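Local structure of putative transcriptional regulator (Clostridium difficile, 3QI7) at residues 227-232 and 238-243; 252-257 and 261-266. The protein is of unknown function but has a periplasmic-binding-protein-like fold and is probably a lipoprotein that may bind a small ligand such as a sugar. All coordinates share one frame; numbering follows the deposited sequence.

Interaction 1: 227-232 and 238-243; sequences INVFGV and EVILTK
Ile-240 reaches from the helix to the strand and spreads its two branches over Val-229 and Gly-231, which gives it the largest share of the buried surface. Its CG2 methyl meets CG1 of Val-229 at 3.6 Å, and its CG1 methylene lies 3.8 Å from the same Val-229 CG1. One valine methyl therefore touches both branches at the base of the isoleucine, with the two side chains crossing at a slant. The match depends on the valine rotamer: CG1 is anti to the backbone N (chi1 175°), while CG2 of Val-229 is set beside that nitrogen.

The further branch of Ile-240 is nearly extended at chi2 (162°), which carries CD1 past the valine to the strand backbone. There CD1 stands 3.5 Å from Gly-231 N and 3.8 Å from Gly-231 CA. Glycine has no side chain, and this is what lets a methyl pack directly on the main chain.

Strand 228-231 is an outer strand of the smaller, parallel three-stranded sheet, and helix 234-247 follows it at once. The local axes run 8.6 Å apart and nearly antiparallel, at 158°, so strand and helix form a beta-alpha unit. With the strand order 191-196, 159-164, 228-231, this is consistent with the Rossmann-like lobe of a periplasmic-binding-protein-like fold. After the helix the chain returns to the sheet edge, where Ile-250 forms backbone hydrogen bonds with Ile-227 and Val-229. On the other side of strand 228-231, strand 159-164 bonds through Ile-160 to Asn-228 and Phe-230. Tyr-162 of strand 159-164 and Tyr-249 also touch Val-229.

Within the helix, Glu-238 O accepts both Thr-242 N (3.0 Å) and Thr-242 OG1 (2.6 Å), which approach from opposite faces of its carbonyl plane.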
ATOM      1  N   ILE A 227      10.324  18.792 -14.451  1.00 26.80           N
ATOM      2  CA  ILE A 227      10.968  18.164 -13.296  1.00 26.40           C
ATOM      3  C   ILE A 227       9.917  17.363 -12.570  1.00 25.01           C
ATOM      4  O   ILE A 227       8.729  17.682 -12.651  1.00 25.17           O
ATOM      5  CB  ILE A 227      11.596  19.225 -12.345  1.00 25.52           C
ATOM      6  CG1 ILE A 227      10.520  20.142 -11.708  1.00 27.59           C
ATOM      7  CG2 ILE A 227      12.634  20.053 -13.136  1.00 26.84           C
ATOM      8  CD1 ILE A 227      11.052  21.355 -10.874  1.00 30.83           C
ATOM      9  N   ASN A 228      10.351  16.318 -11.871  1.00 22.13           N
ATOM     10  CA  ASN A 228       9.477  15.577 -10.963  1.00 22.58           C
ATOM     11  C   ASN A 228       9.624  16.070  -9.540  1.00 23.51           C
ATOM     12  O   ASN A 228      10.748  16.203  -9.032  1.00 22.68           O
ATOM     13  CB  ASN A 228       9.761  14.074 -10.983  1.00 22.26           C
ATOM     14  CG  ASN A 228       8.730  13.279 -10.190  1.00 19.54           C
ATOM     15  OD1 ASN A 228       7.586  13.218 -10.598  1.00 22.57           O
ATOM     16  ND2 ASN A 228       9.115  12.738  -9.023  1.00 17.61           N
ATOM     17  N   VAL A 229       8.490  16.305  -8.870  1.00 20.30           N
ATOM     18  CA  VAL A 229       8.536  16.748  -7.482  1.00 20.66           C
ATOM     19  C   VAL A 229       7.913  15.653  -6.602  1.00 20.23           C
ATOM     20  O   VAL A 229       6.838  15.113  -6.896  1.00 20.46           O
ATOM     21  CB  VAL A 229       7.828  18.107  -7.292  1.00 20.27           C
ATOM     22  CG1 VAL A 229       7.767  18.516  -5.774  1.00 24.07           C
ATOM     23  CG2 VAL A 229       8.494  19.203  -8.136  1.00 22.28           C
ATOM     24  N   PHE A 230       8.591  15.329  -5.508  1.00 20.30           N
ATOM     25  CA  PHE A 230       8.143  14.258  -4.641  1.00 20.49           C
ATOM     26  C   PHE A 230       8.260  14.640  -3.191  1.00 20.08           C
ATOM     27  O   PHE A 230       9.303  15.154  -2.781  1.00 19.57           O
ATOM     28  CB  PHE A 230       9.030  13.048  -4.875  1.00 18.63           C
ATOM     29  CG  PHE A 230       8.703  11.864  -3.997  1.00 21.89           C
ATOM     30  CD1 PHE A 230       7.562  11.104  -4.230  1.00 21.51           C
ATOM     31  CD2 PHE A 230       9.552  11.484  -2.976  1.00 22.37           C
ATOM     32  CE1 PHE A 230       7.272   9.977  -3.470  1.00 21.54           C
ATOM     33  CE2 PHE A 230       9.243  10.380  -2.184  1.00 21.81           C
ATOM     34  CZ  PHE A 230       8.098   9.628  -2.433  1.00 20.31           C
ATOM     35  N   GLY A 231       7.226  14.311  -2.412  1.00 21.33           N
ATOM     36  CA  GLY A 231       7.244  14.489  -0.949  1.00 20.20           C
ATOM     37  C   GLY A 231       6.886  13.203  -0.222  1.00 21.88           C
ATOM     38  O   GLY A 231       6.480  12.187  -0.844  1.00 19.09           O
ATOM     39  N   VAL A 232       7.008  13.240   1.104  1.00 22.20           N
ATOM     40  CA  VAL A 232       7.040  12.004   1.884  1.00 22.85           C
ATOM     41  C   VAL A 232       5.836  11.779   2.785  1.00 24.44           C
ATOM     42  O   VAL A 232       5.777  10.755   3.459  1.00 20.46           O
ATOM     43  CB  VAL A 232       8.385  11.840   2.655  1.00 22.10           C
ATOM     44  CG1 VAL A 232       9.591  11.945   1.710  1.00 22.47           C
ATOM     45  CG2 VAL A 232       8.497  12.849   3.816  1.00 21.37           C
ATOM     46  N   GLU A 238      -0.383  17.135  -0.907  1.00 21.92           N
ATOM     47  CA  GLU A 238      -1.419  18.131  -1.173  1.00 23.20           C
ATOM     48  C   GLU A 238      -0.855  19.456  -1.725  1.00 25.02           C
ATOM     49  O   GLU A 238      -1.341  19.994  -2.745  1.00 24.64           O
ATOM     50  CB  GLU A 238      -2.243  18.386   0.108  1.00 25.84           C
ATOM     51  CG  GLU A 238      -3.563  19.168  -0.195  1.00 25.28           C
ATOM     52  CD  GLU A 238      -4.455  19.424   1.041  1.00 42.93           C
ATOM     53  OE1 GLU A 238      -3.932  19.836   2.113  1.00 46.73           O
ATOM     54  OE2 GLU A 238      -5.695  19.222   0.936  1.00 51.66           O
ATOM     55  N   VAL A 239       0.157  19.980  -1.035  1.00 24.02           N
ATOM     56  CA  VAL A 239       0.847  21.218  -1.444  1.00 23.73           C
ATOM     57  C   VAL A 239       1.477  21.025  -2.832  1.00 24.22           C
ATOM     58  O   VAL A 239       1.324  21.881  -3.712  1.00 21.39           O
ATOM     59  CB  VAL A 239       1.954  21.619  -0.433  1.00 24.39           C
ATOM     60  CG1 VAL A 239       2.823  22.744  -0.998  1.00 22.52           C
ATOM     61  CG2 VAL A 239       1.340  21.965   0.950  1.00 25.09           C
ATOM     62  N   ILE A 240       2.136  19.876  -3.039  1.00 20.09           N
ATOM     63  CA  ILE A 240       2.834  19.572  -4.305  1.00 21.66           C
ATOM     64  C   ILE A 240       1.909  19.410  -5.521  1.00 21.41           C
ATOM     65  O   ILE A 240       2.219  19.909  -6.607  1.00 20.18           O
ATOM     66  CB  ILE A 240       3.724  18.306  -4.152  1.00 19.82           C
ATOM     67  CG1 ILE A 240       4.901  18.635  -3.250  1.00 23.33           C
ATOM     68  CG2 ILE A 240       4.255  17.778  -5.511  1.00 20.31           C
ATOM     69  CD1 ILE A 240       5.594  17.431  -2.663  1.00 24.69           C
ATOM     70  N   LEU A 241       0.829  18.664  -5.342  1.00 22.97           N
ATOM     71  CA  LEU A 241      -0.157  18.462  -6.405  1.00 21.71           C
ATOM     72  C   LEU A 241      -0.893  19.771  -6.736  1.00 23.62           C
ATOM     73  O   LEU A 241      -1.108  20.089  -7.897  1.00 23.79           O
ATOM     74  CB  LEU A 241      -1.131  17.375  -5.995  1.00 19.09           C
ATOM     75  CG  LEU A 241      -0.609  15.935  -6.120  1.00 20.50           C
ATOM     76  CD1 LEU A 241      -1.585  14.950  -5.484  1.00 18.06           C
ATOM     77  CD2 LEU A 241      -0.298  15.559  -7.586  1.00 23.15           C
ATOM     78  N   THR A 242      -1.289  20.511  -5.709  1.00 25.30           N
ATOM     79  CA  THR A 242      -1.909  21.817  -5.902  1.00 25.98           C
ATOM     80  C   THR A 242      -1.023  22.753  -6.722  1.00 27.00           C
ATOM     81  O   THR A 242      -1.482  23.346  -7.691  1.00 27.74           O
ATOM     82  CB  THR A 242      -2.257  22.444  -4.549  1.00 29.60           C
ATOM     83  OG1 THR A 242      -3.111  21.542  -3.830  1.00 25.08           O
ATOM     84  CG2 THR A 242      -2.967  23.815  -4.716  1.00 26.02           C
ATOM     85  N   LYS A 243       0.248  22.871  -6.358  1.00 26.21           N
ATOM     86  CA  LYS A 243       1.182  23.731  -7.104  1.00 26.72           C
ATOM     87  C   LYS A 243       1.452  23.219  -8.542  1.00 25.83           C
ATOM     88  O   LYS A 243       1.667  24.035  -9.462  1.00 26.84           O
ATOM     89  CB  LYS A 243       2.483  23.933  -6.310  1.00 23.25           C
ATOM     90  CG  LYS A 243       3.419  24.991  -6.826  1.00 28.73           C
ATOM     91  CD  LYS A 243       2.851  26.372  -6.622  1.00 36.15           C
ATOM     92  CE  LYS A 243       3.899  27.380  -6.280  1.00 36.80           C
ATOM     93  NZ  LYS A 243       3.269  28.732  -6.285  1.00 37.29           N
TER

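Interaction 2: 252-257 and 261-266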
ATOM      1  N   ALA A 252       5.139  12.135 -10.477  1.00 20.38           N
ATOM      2  CA  ALA A 252       5.047  10.732 -10.914  1.00 21.89           C
ATOM      3  C   ALA A 252       4.256   9.907  -9.885  1.00 19.44           C
ATOM      4  O   ALA A 252       3.460   9.037 -10.261  1.00 17.24           O
ATOM      5  CB  ALA A 252       6.439  10.159 -11.121  1.00 21.29           C
ATOM      6  N   GLU A 253       4.486  10.190  -8.597  1.00 17.20           N
ATOM      7  CA  GLU A 253       3.799   9.525  -7.480  1.00 18.27           C
ATOM      8  C   GLU A 253       3.629  10.384  -6.211  1.00 17.73           C
ATOM      9  O   GLU A 253       4.516  11.136  -5.814  1.00 20.78           O
ATOM     10  CB  GLU A 253       4.570   8.227  -7.072  1.00 17.04           C
ATOM     11  CG  GLU A 253       4.748   7.217  -8.181  1.00 20.12           C
ATOM     12  CD  GLU A 253       5.438   5.940  -7.717  1.00 21.90           C
ATOM     13  OE1 GLU A 253       6.094   5.992  -6.673  1.00 22.35           O
ATOM     14  OE2 GLU A 253       5.343   4.898  -8.406  1.00 25.92           O
ATOM     15  N   GLN A 254       2.507  10.195  -5.516  1.00 18.80           N
ATOM     16  CA  GLN A 254       2.361  10.643  -4.128  1.00 18.51           C
ATOM     17  C   GLN A 254       3.349   9.852  -3.244  1.00 20.35           C
ATOM     18  O   GLN A 254       3.828   8.778  -3.633  1.00 19.39           O
ATOM     19  CB  GLN A 254       0.963  10.344  -3.622  1.00 18.27           C
ATOM     20  CG  GLN A 254      -0.192  11.077  -4.375  1.00 18.24           C
ATOM     21  CD  GLN A 254      -1.450  10.243  -4.450  1.00 21.92           C
ATOM     22  OE1 GLN A 254      -1.548   9.321  -5.266  1.00 18.89           O
ATOM     23  NE2 GLN A 254      -2.411  10.534  -3.570  1.00 18.08           N
ATOM     24  N   SER A 255       3.583  10.364  -2.041  1.00 21.47           N
ATOM     25  CA  SER A 255       4.294   9.651  -0.986  1.00 20.60           C
ATOM     26  C   SER A 255       3.933   8.164  -0.992  1.00 22.11           C
ATOM     27  O   SER A 255       4.810   7.287  -1.014  1.00 23.21           O
ATOM     28  CB  SER A 255       4.004  10.319   0.369  1.00 25.26           C
ATOM     29  OG  SER A 255       2.623  10.424   0.674  1.00 21.64           O
ATOM     30  N   ASN A 256       2.636   7.897  -0.981  1.00 21.45           N
ATOM     31  CA  ASN A 256       2.092   6.573  -1.243  1.00 22.42           C
ATOM     32  C   ASN A 256       0.944   6.714  -2.237  1.00 22.36           C
ATOM     33  O   ASN A 256      -0.033   7.357  -1.915  1.00 19.80           O
ATOM     34  CB  ASN A 256       1.587   5.941   0.038  1.00 22.68           C
ATOM     35  CG  ASN A 256       2.721   5.491   0.922  1.00 31.08           C
ATOM     36  OD1 ASN A 256       3.404   4.515   0.618  1.00 35.89           O
ATOM     37  ND2 ASN A 256       2.983   6.256   1.967  1.00 27.58           N
ATOM     38  N   PRO A 257       1.076   6.136  -3.447  1.00 23.04           N
ATOM     39  CA  PRO A 257       0.011   6.287  -4.450  1.00 23.53           C
ATOM     40  C   PRO A 257      -1.369   5.851  -3.961  1.00 23.33           C
ATOM     41  O   PRO A 257      -1.526   4.769  -3.410  1.00 19.85           O
ATOM     42  CB  PRO A 257       0.474   5.394  -5.593  1.00 23.66           C
ATOM     43  CG  PRO A 257       1.986   5.424  -5.490  1.00 27.24           C
ATOM     44  CD  PRO A 257       2.225   5.386  -3.989  1.00 22.16           C
ATOM     45  N   GLN A 261      -6.836   9.297  -1.410  1.00 24.96           N
ATOM     46  CA  GLN A 261      -6.192  10.282  -0.519  1.00 24.12           C
ATOM     47  C   GLN A 261      -5.670  11.456  -1.307  1.00 23.74           C
ATOM     48  O   GLN A 261      -4.944  11.276  -2.301  1.00 22.90           O
ATOM     49  CB  GLN A 261      -5.008   9.652   0.235  1.00 22.80           C
ATOM     50  CG  GLN A 261      -5.379   8.555   1.155  1.00 36.53           C
ATOM     51  CD  GLN A 261      -6.374   9.013   2.208  1.00 45.34           C
ATOM     52  OE1 GLN A 261      -7.533   8.597   2.195  1.00 46.10           O
ATOM     53  NE2 GLN A 261      -5.933   9.907   3.100  1.00 36.78           N
ATOM     54  N   THR A 262      -6.043  12.659  -0.879  1.00 24.68           N
ATOM     55  CA  THR A 262      -5.476  13.900  -1.423  1.00 25.59           C
ATOM     56  C   THR A 262      -5.967  14.266  -2.835  1.00 22.37           C
ATOM     57  O   THR A 262      -6.354  15.406  -3.073  1.00 21.08           O
ATOM     58  CB  THR A 262      -3.901  13.901  -1.433  1.00 27.29           C
ATOM     59  OG1 THR A 262      -3.381  13.499  -0.142  1.00 24.20           O
ATOM     60  CG2 THR A 262      -3.400  15.302  -1.808  1.00 25.33           C
ATOM     61  N   TYR A 263      -5.927  13.334  -3.773  1.00 21.13           N
ATOM     62  CA  TYR A 263      -6.356  13.635  -5.166  1.00 23.65           C
ATOM     63  C   TYR A 263      -7.734  14.284  -5.269  1.00 22.74           C
ATOM     64  O   TYR A 263      -7.892  15.332  -5.931  1.00 25.22           O
ATOM     65  CB  TYR A 263      -6.238  12.408  -6.096  1.00 21.97           C
ATOM     66  CG  TYR A 263      -4.949  12.459  -6.929  1.00 23.13           C
ATOM     67  CD1 TYR A 263      -4.799  13.411  -7.938  1.00 22.56           C
ATOM     68  CD2 TYR A 263      -3.877  11.594  -6.681  1.00 22.64           C
ATOM     69  CE1 TYR A 263      -3.631  13.503  -8.690  1.00 21.46           C
ATOM     70  CE2 TYR A 263      -2.699  11.668  -7.448  1.00 22.29           C
ATOM     71  CZ  TYR A 263      -2.575  12.627  -8.450  1.00 20.55           C
ATOM     72  OH  TYR A 263      -1.446  12.770  -9.256  1.00 21.77           O
ATOM     73  N   PRO A 264      -8.730  13.717  -4.577  1.00 23.12           N
ATOM     74  CA  PRO A 264     -10.076  14.265  -4.740  1.00 25.53           C
ATOM     75  C   PRO A 264     -10.228  15.720  -4.305  1.00 25.64           C
ATOM     76  O   PRO A 264     -10.876  16.504  -5.001  1.00 29.35           O
ATOM     77  CB  PRO A 264     -10.932  13.333  -3.885  1.00 26.60           C
ATOM     78  CG  PRO A 264     -10.179  12.047  -3.915  1.00 25.22           C
ATOM     79  CD  PRO A 264      -8.753  12.462  -3.799  1.00 24.27           C
ATOM     80  N   SER A 265      -9.624  16.093  -3.193  1.00 25.54           N
ATOM     81  CA  SER A 265      -9.637  17.499  -2.784  1.00 28.86           C
ATOM     82  C   SER A 265      -8.845  18.387  -3.771  1.00 25.79           C
ATOM     83  O   SER A 265      -9.254  19.496  -4.094  1.00 27.52           O
ATOM     84  CB  SER A 265      -9.074  17.622  -1.365  1.00 30.20           C
ATOM     85  OG  SER A 265      -8.316  18.796  -1.231  1.00 43.44           O
ATOM     86  N   VAL A 266      -7.710  17.898  -4.262  1.00 23.78           N
ATOM     87  CA  VAL A 266      -6.860  18.718  -5.157  1.00 25.29           C
ATOM     88  C   VAL A 266      -7.547  18.966  -6.507  1.00 24.71           C
ATOM     89  O   VAL A 266      -7.556  20.099  -7.005  1.00 25.31           O
ATOM     90  CB  VAL A 266      -5.460  18.071  -5.310  1.00 23.20           C
ATOM     91  CG1 VAL A 266      -4.649  18.699  -6.466  1.00 26.36           C
ATOM     92  CG2 VAL A 266      -4.717  18.223  -3.976  1.00 23.95           C
TER
HETATM   93  O   HOH W   1      -1.532  11.648  -0.761  1.00 22.65           O
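A water oxygen is gripped from both segments: it accepts from Gln-254 NE2 at 3.1 Å and is hydrogen-bonded to Thr-262 OG1 at 2.7 Å, so it bridges the loop 252-257 to the start of helix 263-267. At the other end of the glutamine amide, OE1 accepts from the backbone N of Ser-258. At Thr-262 the chain makes a classic gamma turn, with phi/psi of 74°/-50° and Tyr-263 N bonded to Gln-261 O at 2.7 Å. Thr-262 is also the N-cap residue, but its side chain makes no capping bond; the hydroxyl is engaged by the water instead. The turn carbonyl faces the glutamine as well, with Gln-254 NE2 2.9 Å from Gln-261 O.

A bend at chi2 turns the end of Gln-254 toward the tyrosine, its amide plane standing 80° from the ring plane of Tyr-263. Ser-258 and the water, gripping opposite ends of the amide, would restrict its rotation. Around this contact, Glu-234 takes the side-chain nitrogen of Gln-261, while Tyr-371 meets the Tyr-263 ring and Leu-241 of helix 234-247 touches that side chain. Gln-254 OE1 lies in the plane of the Tyr-263 ring, at its edge, 3.4 Å from CE2.

How the interactions relate
Interactions 1 and 2 follow each other along the chain, with their centres about 9 Å apart, and they meet directly. Asn-228 OD1 lies 2.7 Å from Ala-252 N, a probable hydrogen bond that ties the strand of interaction 1 to the loop of interaction 2. Further along, Gly-231 O packs against Ser-255 CB at 3.3 Å. The second segments are also joined, since Leu-241 and Tyr-263 touch and Glu-238 OE2 makes a weak hydrogen bond to Ser-265 OG. Arg-143 of helix 140-153 holds Glu-253 and the carbonyl of Ser-255, linking this corner to another part of the fold. No ligand site is established here.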